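Local atomic coordinates of signal recognition particle 54 kDa protein (Aeropyrum pernix, PDB entry 7EPK), a protein that forms the 54 kDa subunit of the signal recognition particle, a multidomain protein joining a helical bundle, a P-loop GTPase domain and a signal peptide binding domain. Residues Ser132-Pro137 against Ala163-Arg168; Ile98-Gly103 against Lys202-Lys207; Ala356-Gly361 against Thr422-Leu427. One frame throughout, in Å; residues are numbered along the deposited sequence.

Contact 1: residues Ser132-Pro137 against Ala163-Arg168; sequences SDTHRP and AEIARR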
ATOM      1  N   SER A 132      15.649  30.020  -0.119  1.00 55.25           N
ATOM      2  CA  SER A 132      15.176  31.078   0.807  1.00 56.94           C
ATOM      3  C   SER A 132      16.150  31.188   1.984  1.00 59.72           C
ATOM      4  O   SER A 132      16.147  32.259   2.632  1.00 62.93           O
ATOM      5  CB  SER A 132      13.779  30.806   1.298  1.00 60.28           C
ATOM      6  OG  SER A 132      13.810  30.009   2.485  1.00 63.00           O
ATOM      7  N   ASP A 133      16.896  30.113   2.284  1.00 62.73           N
ATOM      8  CA  ASP A 133      17.811  30.042   3.454  1.00 64.02           C
ATOM      9  C   ASP A 133      18.805  31.196   3.339  1.00 70.82           C
ATOM     10  O   ASP A 133      19.440  31.325   2.284  1.00 73.83           O
ATOM     11  CB  ASP A 133      18.542  28.705   3.543  1.00 62.79           C
ATOM     12  CG  ASP A 133      19.380  28.511   4.800  1.00 62.92           C
ATOM     13  OD1 ASP A 133      19.393  29.441   5.660  1.00 47.62           O
ATOM     14  OD2 ASP A 133      20.012  27.404   4.918  1.00 60.72           O
ATOM     15  N   THR A 134      18.896  31.998   4.400  1.00 74.92           N
ATOM     16  CA  THR A 134      19.587  33.312   4.461  1.00 70.74           C
ATOM     17  C   THR A 134      20.740  33.242   5.476  1.00 69.38           C
ATOM     18  O   THR A 134      21.697  34.010   5.295  1.00 78.09           O
ATOM     19  CB  THR A 134      18.512  34.376   4.735  1.00 72.49           C
ATOM     20  OG1 THR A 134      18.295  35.048   3.492  1.00 75.80           O
ATOM     21  CG2 THR A 134      18.834  35.358   5.843  1.00 73.41           C
ATOM     22  N   HIS A 135      20.660  32.316   6.446  1.00 65.70           N
ATOM     23  CA  HIS A 135      21.418  32.284   7.723  1.00 67.79           C
ATOM     24  C   HIS A 135      22.589  31.307   7.639  1.00 63.66           C
ATOM     25  O   HIS A 135      23.652  31.607   8.198  1.00 65.30           O
ATOM     26  CB  HIS A 135      20.507  31.876   8.888  1.00 70.56           C
ATOM     27  CG  HIS A 135      19.260  32.675   8.999  1.00 74.94           C
ATOM     28  ND1 HIS A 135      19.271  34.051   9.086  1.00 87.65           N
ATOM     29  CD2 HIS A 135      17.963  32.297   9.048  1.00 89.59           C
ATOM     30  CE1 HIS A 135      18.029  34.493   9.177  1.00 95.70           C
ATOM     31  NE2 HIS A 135      17.204  33.433   9.153  1.00 92.66           N
ATOM     32  N   ARG A 136      22.363  30.136   7.053  1.00 65.56           N
ATOM     33  CA  ARG A 136      23.429  29.137   6.788  1.00 64.62           C
ATOM     34  C   ARG A 136      24.240  29.664   5.614  1.00 63.19           C
ATOM     35  O   ARG A 136      23.674  30.040   4.594  1.00 71.45           O
ATOM     36  CB  ARG A 136      22.830  27.761   6.475  1.00 62.13           C
ATOM     37  CG  ARG A 136      23.848  26.636   6.407  1.00 62.05           C
ATOM     38  CD  ARG A 136      23.202  25.376   5.899  1.00 64.80           C
ATOM     39  NE  ARG A 136      24.139  24.294   5.615  1.00 72.78           N
ATOM     40  CZ  ARG A 136      24.971  24.235   4.570  1.00 74.93           C
ATOM     41  NH1 ARG A 136      25.048  25.231   3.700  1.00 80.67           N
ATOM     42  NH2 ARG A 136      25.733  23.170   4.399  1.00 69.47           N
ATOM     43  N   PRO A 137      25.578  29.731   5.712  1.00 65.99           N
ATOM     44  CA  PRO A 137      26.389  30.143   4.570  1.00 63.44           C
ATOM     45  C   PRO A 137      26.427  29.007   3.543  1.00 59.04           C
ATOM     46  O   PRO A 137      26.369  27.865   3.928  1.00 66.00           O
ATOM     47  CB  PRO A 137      27.751  30.427   5.211  1.00 73.34           C
ATOM     48  CG  PRO A 137      27.807  29.467   6.394  1.00 71.87           C
ATOM     49  CD  PRO A 137      26.379  29.366   6.892  1.00 68.64           C
ATOM     50  N   ALA A 163      10.881  35.978   3.125  1.00 53.43           N
ATOM     51  CA  ALA A 163       9.515  35.905   2.560  1.00 52.46           C
ATOM     52  C   ALA A 163       9.523  36.459   1.137  1.00 55.38           C
ATOM     53  O   ALA A 163       8.922  35.815   0.253  1.00 56.24           O
ATOM     54  CB  ALA A 163       8.539  36.651   3.422  1.00 52.79           C
ATOM     55  N   GLU A 164      10.185  37.599   0.919  1.00 57.96           N
ATOM     56  CA  GLU A 164      10.198  38.274  -0.407  1.00 58.99           C
ATOM     57  C   GLU A 164      11.127  37.492  -1.340  1.00 50.13           C
ATOM     58  O   GLU A 164      10.866  37.446  -2.547  1.00 49.19           O
ATOM     59  CB  GLU A 164      10.597  39.746  -0.274  1.00 66.91           C
ATOM     60  CG  GLU A 164       9.522  40.601   0.373  1.00 78.13           C
ATOM     61  CD  GLU A 164       8.329  40.911  -0.519  1.00 90.31           C
ATOM     62  OE1 GLU A 164       8.551  41.485  -1.621  1.00 87.28           O
ATOM     63  OE2 GLU A 164       7.178  40.578  -0.115  1.00 91.27           O
ATOM     64  N   ILE A 165      12.167  36.873  -0.803  1.00 46.74           N
ATOM     65  CA  ILE A 165      13.087  36.033  -1.623  1.00 50.80           C
ATOM     66  C   ILE A 165      12.275  34.859  -2.164  1.00 54.55           C
ATOM     67  O   ILE A 165      12.407  34.506  -3.359  1.00 52.45           O
ATOM     68  CB  ILE A 165      14.292  35.544  -0.809  1.00 46.44           C
ATOM     69  CG1 ILE A 165      15.146  36.729  -0.344  1.00 48.40           C
ATOM     70  CG2 ILE A 165      15.075  34.535  -1.627  1.00 44.66           C
ATOM     71  CD1 ILE A 165      16.189  36.389   0.699  1.00 52.25           C
ATOM     72  N   ALA A 166      11.469  34.278  -1.282  1.00 55.72           N
ATOM     73  CA  ALA A 166      10.643  33.097  -1.573  1.00 53.00           C
ATOM     74  C   ALA A 166       9.540  33.511  -2.564  1.00 49.06           C
ATOM     75  O   ALA A 166       9.377  32.841  -3.586  1.00 47.96           O
ATOM     76  CB  ALA A 166      10.145  32.534  -0.257  1.00 53.57           C
ATOM     77  N   ARG A 167       8.836  34.616  -2.325  1.00 48.13           N
ATOM     78  CA  ARG A 167       7.826  35.107  -3.301  1.00 50.15           C
ATOM     79  C   ARG A 167       8.497  35.354  -4.649  1.00 47.76           C
ATOM     80  O   ARG A 167       7.898  35.061  -5.669  1.00 52.21           O
ATOM     81  CB  ARG A 167       7.136  36.394  -2.865  1.00 50.37           C
ATOM     82  CG  ARG A 167       5.727  36.506  -3.420  1.00 60.08           C
ATOM     83  CD  ARG A 167       5.190  37.925  -3.418  1.00 72.99           C
ATOM     84  NE  ARG A 167       5.715  38.673  -4.561  1.00 84.63           N
ATOM     85  CZ  ARG A 167       6.509  39.745  -4.502  1.00 81.42           C
ATOM     86  NH1 ARG A 167       6.903  40.318  -5.627  1.00 78.91           N
ATOM     87  NH2 ARG A 167       6.889  40.255  -3.343  1.00 81.73           N
ATOM     88  N   ARG A 168       9.706  35.885  -4.654  1.00 52.69           N
ATOM     89  CA  ARG A 168      10.366  36.247  -5.924  1.00 55.86           C
ATOM     90  C   ARG A 168      10.680  34.935  -6.659  1.00 56.37           C
ATOM     91  O   ARG A 168      10.298  34.822  -7.846  1.00 59.62           O
ATOM     92  CB  ARG A 168      11.566  37.157  -5.646  1.00 59.87           C
ATOM     93  CG  ARG A 168      11.819  38.232  -6.698  1.00 63.79           C
ATOM     94  CD  ARG A 168      12.818  39.249  -6.164  1.00 66.30           C
ATOM     95  NE  ARG A 168      12.309  39.972  -4.988  1.00 69.64           N
ATOM     96  CZ  ARG A 168      12.923  40.108  -3.809  1.00 64.26           C
ATOM     97  NH1 ARG A 168      14.120  39.581  -3.599  1.00 58.32           N
ATOM     98  NH2 ARG A 168      12.338  40.805  -2.845  1.00 60.38           N
TER
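Ser132 and Thr134 rest on Ile165 and Ala166, and the flat groups lie to the side of this van der Waals contact. The carboxylate of Asp133 turns back into its own loop: His135 N donates to Asp133 OD1 at 3.2 Å, from the anti side and 34° out of the carboxylate plane, which closes an Asx turn. The ring of His135 meets His189 edge-to-face. On the helix, Glu164 OE1 sits in plane at the edge of the Arg167 guanidinium, in a salt bridge, whereas Glu164 O lies over the centre of one face of the Arg168 guanidinium.

Across the contact, Ile165 meets both loop residues. With chi2 at 168° its longer branch runs outward, bringing CD1 to 3.7 Å from Thr134 OG1, while Ile165 CG2 faces Ser132 CA at 4.2 Å. Ser132 CB meets Ala166 CB at 4.3 Å. No hydrogen bond links the segments; Ser132 OG pairs with Asp184 O.

The loop follows strand 127-131, and its Asp-Thr-His-Arg-Pro sequence is consistent with the G2 motif of SRP-type GTPases, here packed on helix 162-175 of the P-loop domain.

Contact 2: residues Ile98-Gly103 against Lys202-Lys207; sequences IVLLVG and KAIASK
Ile204 is the first residue of 202-207 to meet the strand, and it meets Leu100. Ile204 CG2 lies 3.8 Å from Leu100 CD1, and the two side chains cross at about a right angle, so the methyls abut without the chains running alongside one another. The first torsion of Ile204 (chi1 -68°) puts CG2 anti to the backbone N and so directs this short branch to the leucine. The isoleucine also touches Ala166 of helix 162-175 and is thus held between that helix and the sheet.

Ala205 comes next and takes the other methyl of the same leucine: Leu100 CD2 is 3.9 Å from Ala205 CB and 4.1 Å from Ala205 CA. The small alanine is consistent with this being the nearest CA pair of the two segments, Leu100 CA to Ala205 CA at 7.3 Å. Leu100 thus straddles two successive helix residues, one methyl to each, its CG standing anti to the backbone N (chi1 178°). Val183, Thr185 and Pro210 also touch its side chain.

Lys207, at the far end of the segment, packs instead on Ala163 of helix 162-175.

No hydrogen bond crosses between the segments; the strand spends its backbone on its neighbours 180-184 and 212-218. Helix 194-208 lying over the central parallel strand 97-102 is the helix-on-sheet packing of a P-loop NTPase. Gly103, just beyond Val102, fits the start of the Walker A motif, and its carbonyl O accepts a hydrogen bond from Lys109 NZ.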
ATOM      1  N   ILE A  98       2.964  24.051  -5.025  1.00 37.07           N
ATOM      2  CA  ILE A  98       4.026  24.743  -4.245  1.00 36.81           C
ATOM      3  C   ILE A  98       4.290  23.981  -2.936  1.00 37.35           C
ATOM      4  O   ILE A  98       3.370  23.864  -2.091  1.00 37.66           O
ATOM      5  CB  ILE A  98       3.676  26.228  -4.035  1.00 39.29           C
ATOM      6  CG1 ILE A  98       3.070  26.885  -5.284  1.00 41.63           C
ATOM      7  CG2 ILE A  98       4.900  26.996  -3.564  1.00 38.59           C
ATOM      8  CD1 ILE A  98       3.880  26.705  -6.544  1.00 41.10           C
ATOM      9  N   VAL A  99       5.529  23.521  -2.753  1.00 33.71           N
ATOM     10  CA  VAL A  99       5.964  22.716  -1.577  1.00 35.36           C
ATOM     11  C   VAL A  99       6.895  23.537  -0.689  1.00 38.55           C
ATOM     12  O   VAL A  99       8.045  23.758  -1.104  1.00 40.47           O
ATOM     13  CB  VAL A  99       6.702  21.449  -2.027  1.00 34.00           C
ATOM     14  CG1 VAL A  99       7.053  20.588  -0.839  1.00 35.41           C
ATOM     15  CG2 VAL A  99       5.896  20.662  -3.042  1.00 38.11           C
ATOM     16  N   LEU A 100       6.451  23.926   0.508  1.00 38.92           N
ATOM     17  CA  LEU A 100       7.340  24.563   1.512  1.00 36.14           C
ATOM     18  C   LEU A 100       7.959  23.492   2.408  1.00 37.42           C
ATOM     19  O   LEU A 100       7.243  22.917   3.234  1.00 44.53           O
ATOM     20  CB  LEU A 100       6.545  25.577   2.334  1.00 36.80           C
ATOM     21  CG  LEU A 100       7.331  26.285   3.444  1.00 36.95           C
ATOM     22  CD1 LEU A 100       8.503  27.059   2.874  1.00 36.42           C
ATOM     23  CD2 LEU A 100       6.429  27.204   4.263  1.00 36.47           C
ATOM     24  N   LEU A 101       9.268  23.305   2.313  1.00 40.57           N
ATOM     25  CA  LEU A 101      10.057  22.503   3.289  1.00 41.07           C
ATOM     26  C   LEU A 101      10.171  23.240   4.645  1.00 45.72           C
ATOM     27  O   LEU A 101      10.292  24.473   4.686  1.00 52.23           O
ATOM     28  CB  LEU A 101      11.425  22.220   2.657  1.00 36.63           C
ATOM     29  CG  LEU A 101      11.483  20.979   1.770  1.00 36.89           C
ATOM     30  CD1 LEU A 101      10.158  20.722   1.067  1.00 37.87           C
ATOM     31  CD2 LEU A 101      12.615  21.066   0.770  1.00 38.20           C
ATOM     32  N   VAL A 102      10.072  22.520   5.750  1.00 49.26           N
ATOM     33  CA  VAL A 102      10.287  23.080   7.113  1.00 54.40           C
ATOM     34  C   VAL A 102      10.980  21.982   7.914  1.00 60.30           C
ATOM     35  O   VAL A 102      10.985  20.838   7.445  1.00 51.49           O
ATOM     36  CB  VAL A 102       8.987  23.587   7.782  1.00 53.91           C
ATOM     37  CG1 VAL A 102       8.324  24.696   6.976  1.00 49.07           C
ATOM     38  CG2 VAL A 102       7.980  22.484   8.063  1.00 52.66           C
ATOM     39  N   GLY A 103      11.600  22.345   9.038  1.00 77.33           N
ATOM     40  CA  GLY A 103      12.528  21.472   9.783  1.00 74.78           C
ATOM     41  C   GLY A 103      13.720  22.248  10.312  1.00 69.10           C
ATOM     42  O   GLY A 103      13.918  23.378   9.870  1.00 57.92           O
ATOM     43  N   LYS A 202       6.259  30.936   9.012  1.00 57.32           N
ATOM     44  CA  LYS A 202       4.885  31.499   8.987  1.00 56.13           C
ATOM     45  C   LYS A 202       4.797  32.668   8.000  1.00 53.14           C
ATOM     46  O   LYS A 202       3.721  32.886   7.444  1.00 56.03           O
ATOM     47  CB  LYS A 202       4.510  31.945  10.402  1.00 63.29           C
ATOM     48  CG  LYS A 202       3.186  32.690  10.537  1.00 70.84           C
ATOM     49  CD  LYS A 202       2.742  32.878  11.987  1.00 82.64           C
ATOM     50  CE  LYS A 202       2.631  31.577  12.767  1.00 85.40           C
ATOM     51  NZ  LYS A 202       2.074  31.778  14.128  1.00 89.46           N
ATOM     52  N   ALA A 203       5.860  33.453   7.856  1.00 54.57           N
ATOM     53  CA  ALA A 203       5.870  34.683   7.030  1.00 58.46           C
ATOM     54  C   ALA A 203       6.070  34.254   5.574  1.00 52.51           C
ATOM     55  O   ALA A 203       5.255  34.641   4.720  1.00 49.00           O
ATOM     56  CB  ALA A 203       6.941  35.648   7.517  1.00 57.53           C
ATOM     57  N   ILE A 204       7.103  33.447   5.329  1.00 50.53           N
ATOM     58  CA  ILE A 204       7.355  32.796   4.012  1.00 51.89           C
ATOM     59  C   ILE A 204       6.056  32.148   3.545  1.00 46.36           C
ATOM     60  O   ILE A 204       5.663  32.389   2.397  1.00 40.70           O
ATOM     61  CB  ILE A 204       8.485  31.755   4.086  1.00 51.54           C
ATOM     62  CG1 ILE A 204       9.843  32.417   4.327  1.00 49.80           C
ATOM     63  CG2 ILE A 204       8.489  30.881   2.836  1.00 50.42           C
ATOM     64  CD1 ILE A 204      10.883  31.466   4.869  1.00 49.55           C
ATOM     65  N   ALA A 205       5.429  31.364   4.421  1.00 49.00           N
ATOM     66  CA  ALA A 205       4.192  30.614   4.107  1.00 51.70           C
ATOM     67  C   ALA A 205       3.125  31.602   3.632  1.00 53.47           C
ATOM     68  O   ALA A 205       2.460  31.322   2.617  1.00 64.63           O
ATOM     69  CB  ALA A 205       3.734  29.819   5.293  1.00 46.99           C
ATOM     70  N   SER A 206       3.003  32.744   4.301  1.00 55.24           N
ATOM     71  CA  SER A 206       1.938  33.739   4.020  1.00 56.80           C
ATOM     72  C   SER A 206       2.143  34.331   2.620  1.00 58.14           C
ATOM     73  O   SER A 206       1.142  34.442   1.870  1.00 59.96           O
ATOM     74  CB  SER A 206       1.881  34.805   5.078  1.00 54.33           C
ATOM     75  OG  SER A 206       0.622  35.461   5.047  1.00 50.14           O
ATOM     76  N   LYS A 207       3.381  34.691   2.276  1.00 57.66           N
ATOM     77  CA  LYS A 207       3.716  35.258   0.942  1.00 66.83           C
ATOM     78  C   LYS A 207       3.573  34.171  -0.142  1.00 63.55           C
ATOM     79  O   LYS A 207       3.115  34.499  -1.257  1.00 58.05           O
ATOM     80  CB  LYS A 207       5.136  35.835   0.934  1.00 73.63           C
ATOM     81  CG  LYS A 207       5.379  37.011   1.874  1.00 84.86           C
ATOM     82  CD  LYS A 207       4.418  38.173   1.694  1.00 91.03           C
ATOM     83  CE  LYS A 207       4.913  39.467   2.309  1.00 87.37           C
ATOM     84  NZ  LYS A 207       5.348  40.427   1.266  1.00 93.00           N
TER

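Contact 3: residues Ala356-Gly361 against Thr422-Leu427; sequences ASIDEG and TMMKKL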
ATOM      1  N   ALA A 356     -14.506 -34.720 -11.039  1.00142.39           N
ATOM      2  CA  ALA A 356     -13.755 -35.041 -12.276  1.00148.00           C
ATOM      3  C   ALA A 356     -13.681 -36.564 -12.487  1.00152.27           C
ATOM      4  O   ALA A 356     -13.554 -36.971 -13.664  1.00149.51           O
ATOM      5  CB  ALA A 356     -12.380 -34.414 -12.223  1.00148.94           C
ATOM      6  N   SER A 357     -13.772 -37.370 -11.410  1.00145.65           N
ATOM      7  CA  SER A 357     -13.706 -38.862 -11.426  1.00128.58           C
ATOM      8  C   SER A 357     -15.032 -39.488 -11.904  1.00126.55           C
ATOM      9  O   SER A 357     -15.057 -40.725 -12.049  1.00129.00           O
ATOM     10  CB  SER A 357     -13.296 -39.418 -10.077  1.00118.67           C
ATOM     11  OG  SER A 357     -14.423 -39.613  -9.235  1.00112.65           O
ATOM     12  N   ILE A 358     -16.087 -38.685 -12.126  1.00117.67           N
ATOM     13  CA  ILE A 358     -17.368 -39.103 -12.778  1.00109.69           C
ATOM     14  C   ILE A 358     -17.408 -38.527 -14.204  1.00113.64           C
ATOM     15  O   ILE A 358     -17.567 -39.322 -15.162  1.00114.94           O
ATOM     16  CB  ILE A 358     -18.593 -38.680 -11.935  1.00103.36           C
ATOM     17  CG1 ILE A 358     -18.789 -39.594 -10.721  1.00 99.05           C
ATOM     18  CG2 ILE A 358     -19.855 -38.634 -12.790  1.00103.38           C
ATOM     19  CD1 ILE A 358     -18.005 -39.205  -9.500  1.00 92.72           C
ATOM     20  N   ASP A 359     -17.281 -37.202 -14.341  1.00115.83           N
ATOM     21  CA  ASP A 359     -17.190 -36.482 -15.645  1.00118.27           C
ATOM     22  C   ASP A 359     -15.864 -35.706 -15.707  1.00136.48           C
ATOM     23  O   ASP A 359     -15.778 -34.614 -15.108  1.00159.31           O
ATOM     24  CB  ASP A 359     -18.387 -35.553 -15.863  1.00106.21           C
ATOM     25  CG  ASP A 359     -18.355 -34.773 -17.170  1.00113.17           C
ATOM     26  OD1 ASP A 359     -17.763 -35.276 -18.144  1.00114.72           O
ATOM     27  OD2 ASP A 359     -18.929 -33.662 -17.209  1.00121.75           O
ATOM     28  N   GLU A 360     -14.875 -36.256 -16.420  1.00141.29           N
ATOM     29  CA  GLU A 360     -13.529 -35.657 -16.643  1.00131.39           C
ATOM     30  C   GLU A 360     -13.686 -34.266 -17.280  1.00126.79           C
ATOM     31  O   GLU A 360     -12.899 -33.367 -16.919  1.00117.26           O
ATOM     32  CB  GLU A 360     -12.693 -36.628 -17.485  1.00132.21           C
ATOM     33  CG  GLU A 360     -11.632 -35.973 -18.357  1.00131.47           C
ATOM     34  CD  GLU A 360     -11.750 -36.243 -19.851  1.00126.94           C
ATOM     35  OE1 GLU A 360     -10.732 -36.107 -20.550  1.00123.08           O
ATOM     36  OE2 GLU A 360     -12.858 -36.569 -20.321  1.00121.82           O
ATOM     37  N   GLY A 361     -14.680 -34.097 -18.164  1.00122.66           N
ATOM     38  CA  GLY A 361     -14.912 -32.872 -18.957  1.00123.85           C
ATOM     39  C   GLY A 361     -15.776 -31.847 -18.237  1.00122.39           C
ATOM     40  O   GLY A 361     -16.273 -30.934 -18.921  1.00112.21           O
ATOM     41  N   THR A 422     -28.022 -34.566 -14.141  1.00 99.96           N
ATOM     42  CA  THR A 422     -28.381 -35.986 -14.410  1.00 97.40           C
ATOM     43  C   THR A 422     -27.470 -36.897 -13.582  1.00 98.82           C
ATOM     44  O   THR A 422     -27.996 -37.618 -12.729  1.00112.30           O
ATOM     45  CB  THR A 422     -28.270 -36.348 -15.900  1.00 92.74           C
ATOM     46  OG1 THR A 422     -29.002 -35.433 -16.721  1.00 80.70           O
ATOM     47  CG2 THR A 422     -28.775 -37.746 -16.177  1.00 95.31           C
ATOM     48  N   MET A 423     -26.158 -36.827 -13.815  1.00101.64           N
ATOM     49  CA  MET A 423     -25.141 -37.763 -13.259  1.00126.28           C
ATOM     50  C   MET A 423     -25.348 -37.964 -11.749  1.00135.48           C
ATOM     51  O   MET A 423     -25.301 -39.133 -11.295  1.00150.40           O
ATOM     52  CB  MET A 423     -23.720 -37.241 -13.500  1.00133.62           C
ATOM     53  CG  MET A 423     -23.362 -37.115 -14.961  1.00132.07           C
ATOM     54  SD  MET A 423     -21.764 -36.326 -15.159  1.00138.48           S
ATOM     55  CE  MET A 423     -21.945 -35.628 -16.800  1.00130.08           C
ATOM     56  N   MET A 424     -25.575 -36.876 -11.002  1.00129.34           N
ATOM     57  CA  MET A 424     -25.589 -36.874  -9.512  1.00121.52           C
ATOM     58  C   MET A 424     -26.941 -37.394  -8.994  1.00117.61           C
ATOM     59  O   MET A 424     -27.189 -37.269  -7.780  1.00110.40           O
ATOM     60  CB  MET A 424     -25.300 -35.469  -8.968  1.00115.85           C
ATOM     61  CG  MET A 424     -23.806 -35.138  -8.870  1.00112.93           C
ATOM     62  SD  MET A 424     -22.875 -35.225 -10.440  1.00103.34           S
ATOM     63  CE  MET A 424     -21.988 -36.765 -10.212  1.00108.15           C
ATOM     64  N   LYS A 425     -27.766 -37.977  -9.872  1.00120.51           N
ATOM     65  CA  LYS A 425     -29.010 -38.711  -9.510  1.00125.87           C
ATOM     66  C   LYS A 425     -28.674 -40.197  -9.288  1.00132.56           C
ATOM     67  O   LYS A 425     -29.476 -40.873  -8.620  1.00147.22           O
ATOM     68  CB  LYS A 425     -30.093 -38.493 -10.577  1.00117.86           C
ATOM     69  CG  LYS A 425     -31.424 -39.212 -10.360  1.00112.19           C
ATOM     70  CD  LYS A 425     -32.084 -38.963  -9.011  1.00104.43           C
ATOM     71  CE  LYS A 425     -33.044 -40.065  -8.604  1.00 94.65           C
ATOM     72  NZ  LYS A 425     -33.264 -40.087  -7.136  1.00 90.63           N
ATOM     73  N   LYS A 426     -27.529 -40.677  -9.799  1.00136.31           N
ATOM     74  CA  LYS A 426     -27.023 -42.073  -9.621  1.00139.33           C
ATOM     75  C   LYS A 426     -27.875 -43.032 -10.472  1.00148.13           C
ATOM     76  O   LYS A 426     -28.647 -42.531 -11.327  1.00141.96           O
ATOM     77  CB  LYS A 426     -27.003 -42.480  -8.138  1.00130.62           C
ATOM     78  CG  LYS A 426     -26.310 -41.509  -7.188  1.00122.19           C
ATOM     79  CD  LYS A 426     -24.836 -41.297  -7.500  1.00123.66           C
ATOM     80  CE  LYS A 426     -24.182 -40.194  -6.689  1.00122.76           C
ATOM     81  NZ  LYS A 426     -24.274 -40.435  -5.227  1.00118.34           N
ATOM     82  N   LEU A 427     -27.715 -44.351 -10.270  1.00151.32           N
ATOM     83  CA  LEU A 427     -28.454 -45.437 -10.980  1.00138.83           C
ATOM     84  C   LEU A 427     -28.922 -46.476  -9.953  1.00121.92           C
ATOM     85  O   LEU A 427     -29.828 -46.186  -9.178  1.00105.63           O
ATOM     86  CB  LEU A 427     -27.539 -46.073 -12.037  1.00133.91           C
ATOM     87  CG  LEU A 427     -28.168 -46.369 -13.406  1.00134.10           C
ATOM     88  CD1 LEU A 427     -29.260 -47.429 -13.308  1.00131.74           C
ATOM     89  CD2 LEU A 427     -28.705 -45.101 -14.064  1.00125.91           C
TER
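Apolar packing comes first: the CG2 methyl of Ile358 lies against two methionines at once. Ile358 CG2 is 3.8 Å from Met423 SD and 3.8 Å from Met424 CE. The two methionines arrive differently. Met423 runs out extended beyond CG (chi2 174°) and slides past Ile358 in the opposite direction. Met424 is bent at chi2 and chi3, and the fold of its chain brings the terminal methyl back to the isoleucine although its CB does not head there.

A second group of contacts sets the thioether of Met423 against Asp359, the two side chains crossing at about a right angle. Met423 SD is 3.5 Å from Asp359 CB, and Met423 CE lies 3.6 Å from Asp359 OD2, so the methyl sits beside the carboxylate as well as its aliphatic base. These are van der Waals approaches.

No hydrogen bond crosses the contact. Asp359 OD1 accepts a weak bond from Gly361 N at 3.3 Å, which ties the carboxylate to its own loop, and Ser357 OG bonds to Met354 O. In the partner segment the helix 409-423 runs out into a type I turn from Met423 to Lys426, closed by Lys426 N to Met423 O at 3.1 Å.

The chemistry is that of flexible thioethers against one branched aliphatic group and the flank of an acid. At the surface of the signal peptide binding domain, the contact rests on dispersion and shape alone, with no directional bond between the segments to fix the rotation of the side chains.

Overall arrangement
Contacts 1 and 2 belong to the GTPase domain and touch each other, their centres about 11 Å apart. Contact 1 is nested along the chain within the loop closed by contact 2, and Ala166 CB of contact 1 touches Ile204 CG2 of contact 2 at 3.9 Å, which is where helices 162-175 and 194-208 pack together. Both lie near the nucleotide site without reaching it: the side chain of Ser132 is about 9 Å from the magnesium ion, and that of Leu100 about 13 Å from GDP. Contact 3 stands apart in the signal peptide binding domain, its centre about 81 Å from that of contact 1 and about 74 Å from that of contact 2.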